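Local coordinates for probable molybdopterin-guanine dinucleotide biosynthesis protein A (Aquifex aeolicus, PDB 2E8B) that probably transfers a GMP moiety from GTP to the molybdenum-molybdopterin cofactor, forming its guanine dinucleotide form in a magnesium-dependent reaction, at residues A[116-121]-A[138-143]; A[129-134]-A[180-185]. One frame throughout, in Å; residues are numbered along the deposited sequence.

Interaction 1. Residues A[116-121]-A[138-143]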
loop_
_atom_site.group_PDB
_atom_site.type_symbol
_atom_site.label_atom_id
_atom_site.label_comp_id
_atom_site.label_asym_id
_atom_site.label_seq_id
_atom_site.Cartn_x
_atom_site.Cartn_y
_atom_site.Cartn_z
ATOM N N LEU A 116 -5.871 -6.516 -9.542
ATOM C CA LEU A 116 -5.555 -7.123 -10.826
ATOM C C LEU A 116 -5.655 -6.135 -11.988
ATOM O O LEU A 116 -4.864 -6.206 -12.927
ATOM C CB LEU A 116 -6.464 -8.327 -11.070
ATOM C CG LEU A 116 -6.244 -9.485 -10.092
ATOM C CD1 LEU A 116 -7.225 -10.584 -10.411
ATOM C CD2 LEU A 116 -4.809 -10.000 -10.186
ATOM N N TYR A 117 -6.614 -5.213 -11.931
ATOM C CA TYR A 117 -6.753 -4.234 -13.007
ATOM C C TYR A 117 -5.527 -3.330 -13.018
ATOM O O TYR A 117 -5.026 -2.958 -14.085
ATOM C CB TYR A 117 -8.013 -3.377 -12.834
ATOM C CG TYR A 117 -8.307 -2.501 -14.038
ATOM C CD1 TYR A 117 -8.783 -3.054 -15.226
ATOM C CD2 TYR A 117 -8.095 -1.122 -13.991
ATOM C CE1 TYR A 117 -9.043 -2.256 -16.341
ATOM C CE2 TYR A 117 -8.352 -0.313 -15.101
ATOM C CZ TYR A 117 -8.823 -0.890 -16.270
ATOM O OH TYR A 117 -9.056 -0.110 -17.378
ATOM N N VAL A 118 -5.034 -2.985 -11.832
ATOM C CA VAL A 118 -3.850 -2.139 -11.754
ATOM C C VAL A 118 -2.654 -2.900 -12.312
ATOM O O VAL A 118 -1.884 -2.355 -13.098
ATOM C CB VAL A 118 -3.567 -1.681 -10.306
ATOM C CG1 VAL A 118 -2.229 -0.937 -10.243
ATOM C CG2 VAL A 118 -4.676 -0.753 -9.850
ATOM N N LEU A 119 -2.517 -4.168 -11.929
ATOM C CA LEU A 119 -1.410 -4.980 -12.426
ATOM C C LEU A 119 -1.427 -5.078 -13.947
ATOM O O LEU A 119 -0.381 -4.996 -14.596
ATOM C CB LEU A 119 -1.464 -6.398 -11.847
ATOM C CG LEU A 119 -1.120 -6.565 -10.366
ATOM C CD1 LEU A 119 -1.255 -8.026 -9.967
ATOM C CD2 LEU A 119 0.293 -6.080 -10.121
ATOM N N GLU A 120 -2.614 -5.278 -14.511
ATOM C CA GLU A 120 -2.751 -5.404 -15.958
ATOM C C GLU A 120 -2.315 -4.129 -16.671
ATOM O O GLU A 120 -1.756 -4.184 -17.765
ATOM C CB GLU A 120 -4.207 -5.727 -16.326
ATOM C CG GLU A 120 -4.452 -5.891 -17.825
ATOM C CD GLU A 120 -5.913 -6.164 -18.164
ATOM O OE1 GLU A 120 -6.537 -7.011 -17.488
ATOM O OE2 GLU A 120 -6.433 -5.546 -19.121
ATOM N N ASN A 121 -2.562 -2.987 -16.037
ATOM C CA ASN A 121 -2.226 -1.692 -16.619
ATOM C C ASN A 121 -0.937 -1.063 -16.101
ATOM O O ASN A 121 -0.700 0.131 -16.304
ATOM C CB ASN A 121 -3.388 -0.725 -16.391
ATOM C CG ASN A 121 -4.587 -1.068 -17.236
ATOM O OD1 ASN A 121 -4.618 -0.770 -18.429
ATOM N ND2 ASN A 121 -5.578 -1.717 -16.633
ATOM N N VAL A 138 -1.945 2.643 -3.579
ATOM C CA VAL A 138 -2.589 1.522 -4.259
ATOM C C VAL A 138 -1.972 1.489 -5.651
ATOM O O VAL A 138 -2.435 2.157 -6.579
ATOM C CB VAL A 138 -4.126 1.679 -4.384
ATOM C CG1 VAL A 138 -4.701 0.501 -5.170
ATOM C CG2 VAL A 138 -4.769 1.731 -2.998
ATOM N N GLY A 139 -0.891 0.734 -5.787
ATOM C CA GLY A 139 -0.242 0.662 -7.078
ATOM C C GLY A 139 1.046 -0.127 -7.076
ATOM O O GLY A 139 1.407 -0.768 -6.089
ATOM N N VAL A 140 1.742 -0.072 -8.205
ATOM C CA VAL A 140 3.003 -0.768 -8.362
ATOM C C VAL A 140 4.108 0.268 -8.391
ATOM O O VAL A 140 4.034 1.242 -9.144
ATOM C CB VAL A 140 3.035 -1.584 -9.670
ATOM C CG1 VAL A 140 4.377 -2.305 -9.814
ATOM C CG2 VAL A 140 1.900 -2.600 -9.663
ATOM N N TYR A 141 5.115 0.051 -7.552
ATOM C CA TYR A 141 6.269 0.941 -7.448
ATOM C C TYR A 141 7.541 0.199 -7.814
ATOM O O TYR A 141 7.692 -0.981 -7.492
ATOM C CB TYR A 141 6.429 1.468 -6.021
ATOM C CG TYR A 141 5.510 2.610 -5.667
ATOM C CD1 TYR A 141 4.158 2.393 -5.387
ATOM C CD2 TYR A 141 5.991 3.916 -5.626
ATOM C CE1 TYR A 141 3.305 3.458 -5.073
ATOM C CE2 TYR A 141 5.152 4.984 -5.318
ATOM C CZ TYR A 141 3.817 4.751 -5.045
ATOM O OH TYR A 141 3.005 5.825 -4.770
ATOM N N SER A 142 8.458 0.906 -8.469
ATOM C CA SER A 142 9.739 0.343 -8.879
ATOM C C SER A 142 10.809 0.552 -7.813
ATOM O O SER A 142 10.920 1.627 -7.227
ATOM C CB SER A 142 10.207 0.991 -10.184
ATOM O OG SER A 142 11.531 0.595 -10.496
ATOM N N LYS A 143 11.608 -0.481 -7.572
ATOM C CA LYS A 143 12.670 -0.394 -6.582
ATOM C C LYS A 143 13.695 0.658 -7.006
ATOM O O LYS A 143 14.413 1.212 -6.174
ATOM C CB LYS A 143 13.353 -1.756 -6.428
ATOM C CG LYS A 143 14.296 -1.843 -5.247
ATOM C CD LYS A 143 14.970 -3.201 -5.183
ATOM C CE LYS A 143 15.955 -3.266 -4.028
ATOM N NZ LYS A 143 15.278 -3.157 -2.708
#

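Interaction 2. Residues A[129-134]-A[180-185]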
loop_
_atom_site.group_PDB
_atom_site.type_symbol
_atom_site.label_atom_id
_atom_site.label_comp_id
_atom_site.label_asym_id
_atom_site.label_seq_id
_atom_site.Cartn_x
_atom_site.Cartn_y
_atom_site.Cartn_z
ATOM N N ALA A 129 -3.608 3.782 -8.646
ATOM C CA ALA A 129 -5.043 3.868 -8.876
ATOM C C ALA A 129 -5.550 5.304 -8.812
ATOM O O ALA A 129 -5.110 6.092 -7.981
ATOM C CB ALA A 129 -5.777 3.008 -7.845
ATOM N N LYS A 130 -6.489 5.631 -9.694
ATOM C CA LYS A 130 -7.059 6.967 -9.742
ATOM C C LYS A 130 -8.576 6.960 -9.887
ATOM O O LYS A 130 -9.120 6.441 -10.862
ATOM C CB LYS A 130 -6.439 7.760 -10.905
ATOM C CG LYS A 130 -7.020 9.155 -11.118
ATOM C CD LYS A 130 -6.711 10.078 -9.953
ATOM C CE LYS A 130 -7.283 11.473 -10.177
ATOM N NZ LYS A 130 -6.700 12.146 -11.373
ATOM N N THR A 131 -9.250 7.512 -8.883
ATOM C CA THR A 131 -10.700 7.654 -8.902
ATOM C C THR A 131 -10.802 9.170 -8.894
ATOM O O THR A 131 -10.150 9.826 -9.702
ATOM C CB THR A 131 -11.363 7.090 -7.629
ATOM O OG1 THR A 131 -10.843 7.760 -6.476
ATOM C CG2 THR A 131 -11.111 5.600 -7.507
ATOM N N GLU A 132 -11.601 9.730 -7.991
ATOM C CA GLU A 132 -11.697 11.178 -7.893
ATOM C C GLU A 132 -10.403 11.611 -7.220
ATOM O O GLU A 132 -9.916 12.720 -7.423
ATOM C CB GLU A 132 -12.888 11.582 -7.022
ATOM C CG GLU A 132 -14.235 11.323 -7.664
ATOM C CD GLU A 132 -14.441 12.164 -8.903
ATOM O OE1 GLU A 132 -14.331 13.405 -8.794
ATOM O OE2 GLU A 132 -14.708 11.591 -9.982
ATOM N N LYS A 133 -9.852 10.698 -6.429
ATOM C CA LYS A 133 -8.618 10.919 -5.690
ATOM C C LYS A 133 -7.471 10.084 -6.248
ATOM O O LYS A 133 -7.692 9.024 -6.832
ATOM C CB LYS A 133 -8.833 10.543 -4.220
ATOM C CG LYS A 133 -7.553 10.355 -3.418
ATOM C CD LYS A 133 -7.849 9.945 -1.984
ATOM C CE LYS A 133 -6.563 9.734 -1.208
ATOM N NZ LYS A 133 -6.818 9.527 0.240
ATOM N N LEU A 134 -6.245 10.570 -6.071
ATOM C CA LEU A 134 -5.077 9.823 -6.522
ATOM C C LEU A 134 -4.699 8.907 -5.359
ATOM O O LEU A 134 -4.354 9.378 -4.273
ATOM C CB LEU A 134 -3.913 10.766 -6.832
ATOM C CG LEU A 134 -2.637 10.066 -7.309
ATOM C CD1 LEU A 134 -2.887 9.430 -8.672
ATOM C CD2 LEU A 134 -1.488 11.063 -7.383
ATOM N N TYR A 180 -15.678 2.183 -5.748
ATOM C CA TYR A 180 -16.044 2.088 -4.338
ATOM C C TYR A 180 -15.050 1.248 -3.536
ATOM O O TYR A 180 -14.975 1.370 -2.313
ATOM C CB TYR A 180 -17.457 1.503 -4.199
ATOM C CG TYR A 180 -17.523 -0.003 -4.308
ATOM C CD1 TYR A 180 -17.528 -0.634 -5.550
ATOM C CD2 TYR A 180 -17.569 -0.803 -3.163
ATOM C CE1 TYR A 180 -17.574 -2.022 -5.653
ATOM C CE2 TYR A 180 -17.618 -2.190 -3.256
ATOM C CZ TYR A 180 -17.619 -2.794 -4.504
ATOM O OH TYR A 180 -17.668 -4.163 -4.611
ATOM N N THR A 181 -14.277 0.411 -4.222
ATOM C CA THR A 181 -13.317 -0.445 -3.535
ATOM C C THR A 181 -12.147 0.346 -2.965
ATOM O O THR A 181 -11.321 -0.203 -2.236
ATOM C CB THR A 181 -12.754 -1.545 -4.471
ATOM O OG1 THR A 181 -11.934 -0.950 -5.484
ATOM C CG2 THR A 181 -13.895 -2.316 -5.129
ATOM N N LEU A 182 -12.084 1.633 -3.286
ATOM C CA LEU A 182 -10.998 2.488 -2.807
ATOM C C LEU A 182 -11.416 3.450 -1.697
ATOM O O LEU A 182 -10.638 4.312 -1.284
ATOM C CB LEU A 182 -10.412 3.276 -3.986
ATOM C CG LEU A 182 -9.526 2.417 -4.897
ATOM C CD1 LEU A 182 -9.565 2.923 -6.323
ATOM C CD2 LEU A 182 -8.106 2.423 -4.357
ATOM N N LEU A 183 -12.642 3.305 -1.208
ATOM C CA LEU A 183 -13.123 4.184 -0.145
ATOM C C LEU A 183 -12.473 3.842 1.195
ATOM O O LEU A 183 -11.954 2.741 1.384
ATOM C CB LEU A 183 -14.645 4.071 -0.021
ATOM C CG LEU A 183 -15.477 4.538 -1.219
ATOM C CD1 LEU A 183 -16.943 4.193 -1.000
ATOM C CD2 LEU A 183 -15.302 6.034 -1.404
ATOM N N ASN A 184 -12.489 4.797 2.119
ATOM C CA ASN A 184 -11.929 4.569 3.446
ATOM C C ASN A 184 -13.098 4.455 4.412
ATOM O O ASN A 184 -14.244 4.646 4.018
ATOM C CB ASN A 184 -11.030 5.734 3.874
ATOM C CG ASN A 184 -9.963 6.059 2.851
ATOM O OD1 ASN A 184 -10.247 6.658 1.814
ATOM N ND2 ASN A 184 -8.728 5.658 3.134
ATOM N N MET A 185 -12.811 4.131 5.668
ATOM C CA MET A 185 -13.856 4.021 6.682
ATOM C C MET A 185 -14.073 5.321 7.455
ATOM O O MET A 185 -13.119 5.912 7.960
ATOM C CB MET A 185 -13.452 3.006 7.758
ATOM C CG MET A 185 -13.764 1.549 7.428
ATOM S SD MET A 185 -15.498 1.088 7.727
ATOM C CE MET A 185 -16.157 1.093 6.082
HETATM O O HOH W 1 -7.941 7.283 0.571
#

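Interaction 1. Residues A[116-121]-A[138-143]
The backbone oxygen of Tyr117 is gripped by two donors of Asn121, just past the end of the helix whose Val118 and Leu119 press on Gly139 and Val140. One donor is the amide nitrogen, with Asn121 N 3.1 Å from Tyr117 O; the other is the side chain, with Asn121 ND2 2.9 Å from the same oxygen and an N-H...O angle of 157°. They approach from opposite faces of the carbonyl plane. The side-chain amide is held nearly flat to its acceptor, and Asn121 ND2 also lies 3.3 Å above the plane of the Tyr117 ring, over its centre; the hydrogen bond, and probably the ring beneath it, limit the rotation of the amide where the chain leaves helical geometry. This is the helix-on-sheet packing of a GT-A nucleotidyltransferase: helix 112-120 lies against strand 140-142, which runs antiparallel between strands 99-104 and 126-130. The meeting is wholly apolar, and no hydrogen bond crosses between the two segments. In Val118, CG1 stands anti to the backbone N (chi1 173°), which carries it to the bare CA of Gly139 at 4.1 Å, beside the corner the chain turns at 138-139. Leu119 makes its contact through the CD2 methyl, 3.9 Å from Val140 CG2, and the two side chains cross at about a right angle. That same Val140 CG2 stands 4.5 Å from Val118 CG1, thus facing two successive helix residues. Phe101 of strand 99-104 touches both Leu119 and Val140, and Phe122 also packs on Val140.

Interaction 2. Residues A[129-134]-A[180-185]
Leu182 packs from a 3-10 segment against Ala129 and Thr131, and its carbons can be followed outward one by one. With CG anti to the carbonyl carbon (chi1 -75°), the side chain is directed at the end of strand 126-130. CB is already 4.3 Å from Thr131 CG2. CG serves as the branch point, and its two methyl groups share Ala129 CB. CD1 lies 4.1 Å from Ala129 CB and is modelled 3.3 Å from Thr131 CG2, shorter than usual carbon contact, so the exact spacing is doubtful. CD2 is 4.2 Å from Ala129 CB and adds Val138; Ile174 also touches the leucine. Thr131 thus divides its branches: the methyl faces Leu182, while the hydroxyl serves its own chain. Thr131 OG1 accepts from Lys133 N at 3.1 Å, an ST turn, although the position of that oxygen is less sure than most. This turn helps shape the link between the antiparallel strands 126-130 and 134-135, and Glu132 within it makes a salt bridge to Arg179, the residue before Tyr180. Farther out the segments meet through one water, which donates to Asn184 OD1 at 2.7 Å and accepts from Lys133 NZ over a distance so short that its exact length is doubtful. The leucine side chain is about 9 Å from that of Asp106, predicted to bind magnesium. With no direct hydrogen bond across the contact, loop and strand end meet through apolar carbons and one water, so the contact depends on shape and on burial of carbon surface.

In the fold
Interactions 1 and 2 have centres 15 Å apart and meet on the same mixed sheet, at its neighbouring antiparallel strands 140-142 and 126-130. Along the chain their segments alternate: 116-121 on helix 112-120, then 129-134, 138-143 and finally 180-185, so the two contacts cross along the chain. The join is direct, since Val138 O probably accepts from Ala129 N at 2.9 Å. Interaction 1 places helix 112-120 on the sheet that also holds strand 16-22, whose Leu20 is predicted to bind GTP. Interaction 2 ties the late part of the chain to that sheet, bringing the loop after strand 170-173 to the end of strand 126-130.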